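Local structure of 5-Carboxyvanillate Decarboxylase (Novosphingobium aromaticivorans, 4QRN) at residues R163-G168 and D194-A199. The protein probably catalyses the manganese-dependent decarboxylation of 5-carboxyvanillate, as a member of the amidohydrolase family. Sequence-based numbering, arbitrary orientation.
Sequences REIHRG and DPIFRA
Ile165 and Ala199 meet where two helices run side by side, the axes of segments 163-168 and 194-199 lying 9.3 Å apart and inclined by 24° in the same general direction. The methyl CB of Ala199 rests against both branches of the isoleucine, 3.9 Å from Ile165 CD1 and 4.0 Å from Ile165 CG2. With CG1 beside its own backbone N (chi1 -72°) and the chain then extended, Ile165 carries CD1 onward to the carbonyl Ile196 O at 3.7 Å and to the methyl Ile196 CG2 at 4.1 Å. His166 adds its ring obliquely, CD2 lying 4.1 Å from Ala199 CB, while its NE2 is hydrogen-bonded to Glu202, about a turn beyond Ala199 on helix 194-203. Cutting Ile165 back to an alanine is likely to leave a gap against Ile196 and take the CD1 and CG2 contacts from the Ala199 methyl. No hydrogen bond crosses between the segments. Elsewhere on helix 158-170, Arg167 grips Glu164 side-on through NE and NH1; Asn133 and Asp134 extend this polar cluster into helix 122-142. Helices 158-170 and 194-203 are neighbours in the amidohydrolase alpha/beta barrel, preceding the adjacent parallel strands 177-179 and 207-209 respectively.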
loop_
_atom_site.group_PDB
_atom_site.type_symbol
_atom_site.label_atom_id
_atom_site.label_comp_id
_atom_site.label_asym_id
_atom_site.label_seq_id
_atom_site.Cartn_x
_atom_site.Cartn_y
_atom_site.Cartn_z
ATOM N N ARG A 163 -28.041 15.839 6.371
ATOM C CA ARG A 163 -29.483 15.586 6.371
ATOM C C ARG A 163 -29.815 14.200 5.831
ATOM O O ARG A 163 -30.736 13.544 6.342
ATOM C CB ARG A 163 -30.250 16.660 5.575
ATOM C CG ARG A 163 -30.121 18.036 6.199
ATOM C CD ARG A 163 -31.031 19.084 5.567
ATOM N NE ARG A 163 -30.835 19.341 4.133
ATOM C CZ ARG A 163 -29.991 20.240 3.612
ATOM N NH1 ARG A 163 -29.156 20.937 4.379
ATOM N NH2 ARG A 163 -29.952 20.418 2.296
ATOM N N GLU A 164 -29.069 13.747 4.827
ATOM C CA GLU A 164 -29.330 12.452 4.210
ATOM C C GLU A 164 -28.873 11.290 5.105
ATOM O O GLU A 164 -29.482 10.212 5.076
ATOM C CB GLU A 164 -28.678 12.399 2.824
ATOM C CG GLU A 164 -29.160 11.226 1.956
ATOM C CD GLU A 164 -30.586 11.380 1.405
ATOM O OE1 GLU A 164 -31.354 12.284 1.833
ATOM O OE2 GLU A 164 -30.945 10.566 0.515
ATOM N N ILE A 165 -27.814 11.497 5.887
ATOM C CA ILE A 165 -27.419 10.528 6.902
ATOM C C ILE A 165 -28.578 10.351 7.898
ATOM O O ILE A 165 -28.959 9.223 8.234
ATOM C CB ILE A 165 -26.144 11.006 7.599
ATOM C CG1 ILE A 165 -24.953 10.862 6.635
ATOM C CG2 ILE A 165 -25.891 10.237 8.904
ATOM C CD1 ILE A 165 -23.745 11.670 7.048
ATOM N N HIS A 166 -29.163 11.456 8.348
ATOM C CA HIS A 166 -30.314 11.370 9.237
ATOM C C HIS A 166 -31.513 10.721 8.572
ATOM O O HIS A 166 -32.176 9.892 9.182
ATOM C CB HIS A 166 -30.642 12.759 9.769
ATOM C CG HIS A 166 -29.801 13.124 10.948
ATOM N ND1 HIS A 166 -30.100 12.688 12.226
ATOM C CD2 HIS A 166 -28.675 13.872 11.052
ATOM C CE1 HIS A 166 -29.189 13.148 13.064
ATOM N NE2 HIS A 166 -28.313 13.866 12.380
ATOM N N ARG A 167 -31.799 11.081 7.325
ATOM C CA ARG A 167 -32.952 10.502 6.642
ATOM C C ARG A 167 -32.767 8.995 6.476
ATOM O O ARG A 167 -33.691 8.216 6.687
ATOM C CB ARG A 167 -33.179 11.175 5.294
ATOM C CG ARG A 167 -34.492 10.770 4.659
ATOM C CD ARG A 167 -34.733 11.483 3.339
ATOM N NE ARG A 167 -33.953 10.947 2.220
ATOM C CZ ARG A 167 -34.397 10.060 1.322
ATOM N NH1 ARG A 167 -33.599 9.694 0.334
ATOM N NH2 ARG A 167 -35.617 9.521 1.424
ATOM N N GLY A 168 -31.560 8.576 6.106
ATOM C CA GLY A 168 -31.296 7.159 5.936
ATOM C C GLY A 168 -31.479 6.381 7.226
ATOM O O GLY A 168 -32.074 5.312 7.246
ATOM N N ASP A 194 -16.749 18.497 7.857
ATOM C CA ASP A 194 -17.095 18.195 9.232
ATOM C C ASP A 194 -18.585 17.886 9.483
ATOM O O ASP A 194 -18.864 17.029 10.306
ATOM C CB ASP A 194 -16.624 19.327 10.155
ATOM C CG ASP A 194 -16.763 18.970 11.612
ATOM O OD1 ASP A 194 -16.095 18.009 12.048
ATOM O OD2 ASP A 194 -17.542 19.637 12.319
ATOM N N PRO A 195 -19.527 18.546 8.774
ATOM C CA PRO A 195 -20.931 18.195 9.024
ATOM C C PRO A 195 -21.256 16.717 8.848
ATOM O O PRO A 195 -22.185 16.223 9.500
ATOM C CB PRO A 195 -21.692 19.072 8.021
ATOM C CG PRO A 195 -20.815 20.302 7.886
ATOM C CD PRO A 195 -19.416 19.715 7.870
ATOM N N ILE A 196 -20.539 16.024 7.973
ATOM C CA ILE A 196 -20.793 14.620 7.762
ATOM C C ILE A 196 -20.440 13.835 9.037
ATOM O O ILE A 196 -21.216 12.965 9.458
ATOM C CB ILE A 196 -19.970 14.136 6.557
ATOM C CG1 ILE A 196 -20.593 14.694 5.267
ATOM C CG2 ILE A 196 -19.831 12.592 6.549
ATOM C CD1 ILE A 196 -19.708 14.532 4.026
ATOM N N PHE A 197 -19.291 14.132 9.638
ATOM C CA PHE A 197 -18.915 13.464 10.871
ATOM C C PHE A 197 -19.843 13.794 12.015
ATOM O O PHE A 197 -20.190 12.911 12.789
ATOM C CB PHE A 197 -17.460 13.755 11.208
ATOM C CG PHE A 197 -16.525 13.170 10.185
ATOM C CD1 PHE A 197 -16.375 11.802 10.102
ATOM C CD2 PHE A 197 -15.855 13.968 9.278
ATOM C CE1 PHE A 197 -15.541 11.224 9.159
ATOM C CE2 PHE A 197 -15.022 13.404 8.314
ATOM C CZ PHE A 197 -14.859 12.031 8.253
ATOM N N ARG A 198 -20.275 15.042 12.127
ATOM C CA ARG A 198 -21.217 15.416 13.177
ATOM C C ARG A 198 -22.480 14.561 13.051
ATOM O O ARG A 198 -23.004 14.061 14.058
ATOM C CB ARG A 198 -21.563 16.899 13.095
ATOM C CG ARG A 198 -20.432 17.813 13.584
ATOM C CD ARG A 198 -20.283 17.908 15.101
ATOM N NE ARG A 198 -21.454 18.564 15.676
ATOM C CZ ARG A 198 -21.665 19.876 15.653
ATOM N NH1 ARG A 198 -20.725 20.691 15.187
ATOM N NH2 ARG A 198 -22.811 20.367 16.119
ATOM N N ALA A 199 -22.975 14.378 11.833
ATOM C CA ALA A 199 -24.195 13.614 11.631
ATOM C C ALA A 199 -24.008 12.135 11.952
ATOM O O ALA A 199 -24.888 11.525 12.556
ATOM C CB ALA A 199 -24.707 13.800 10.199
#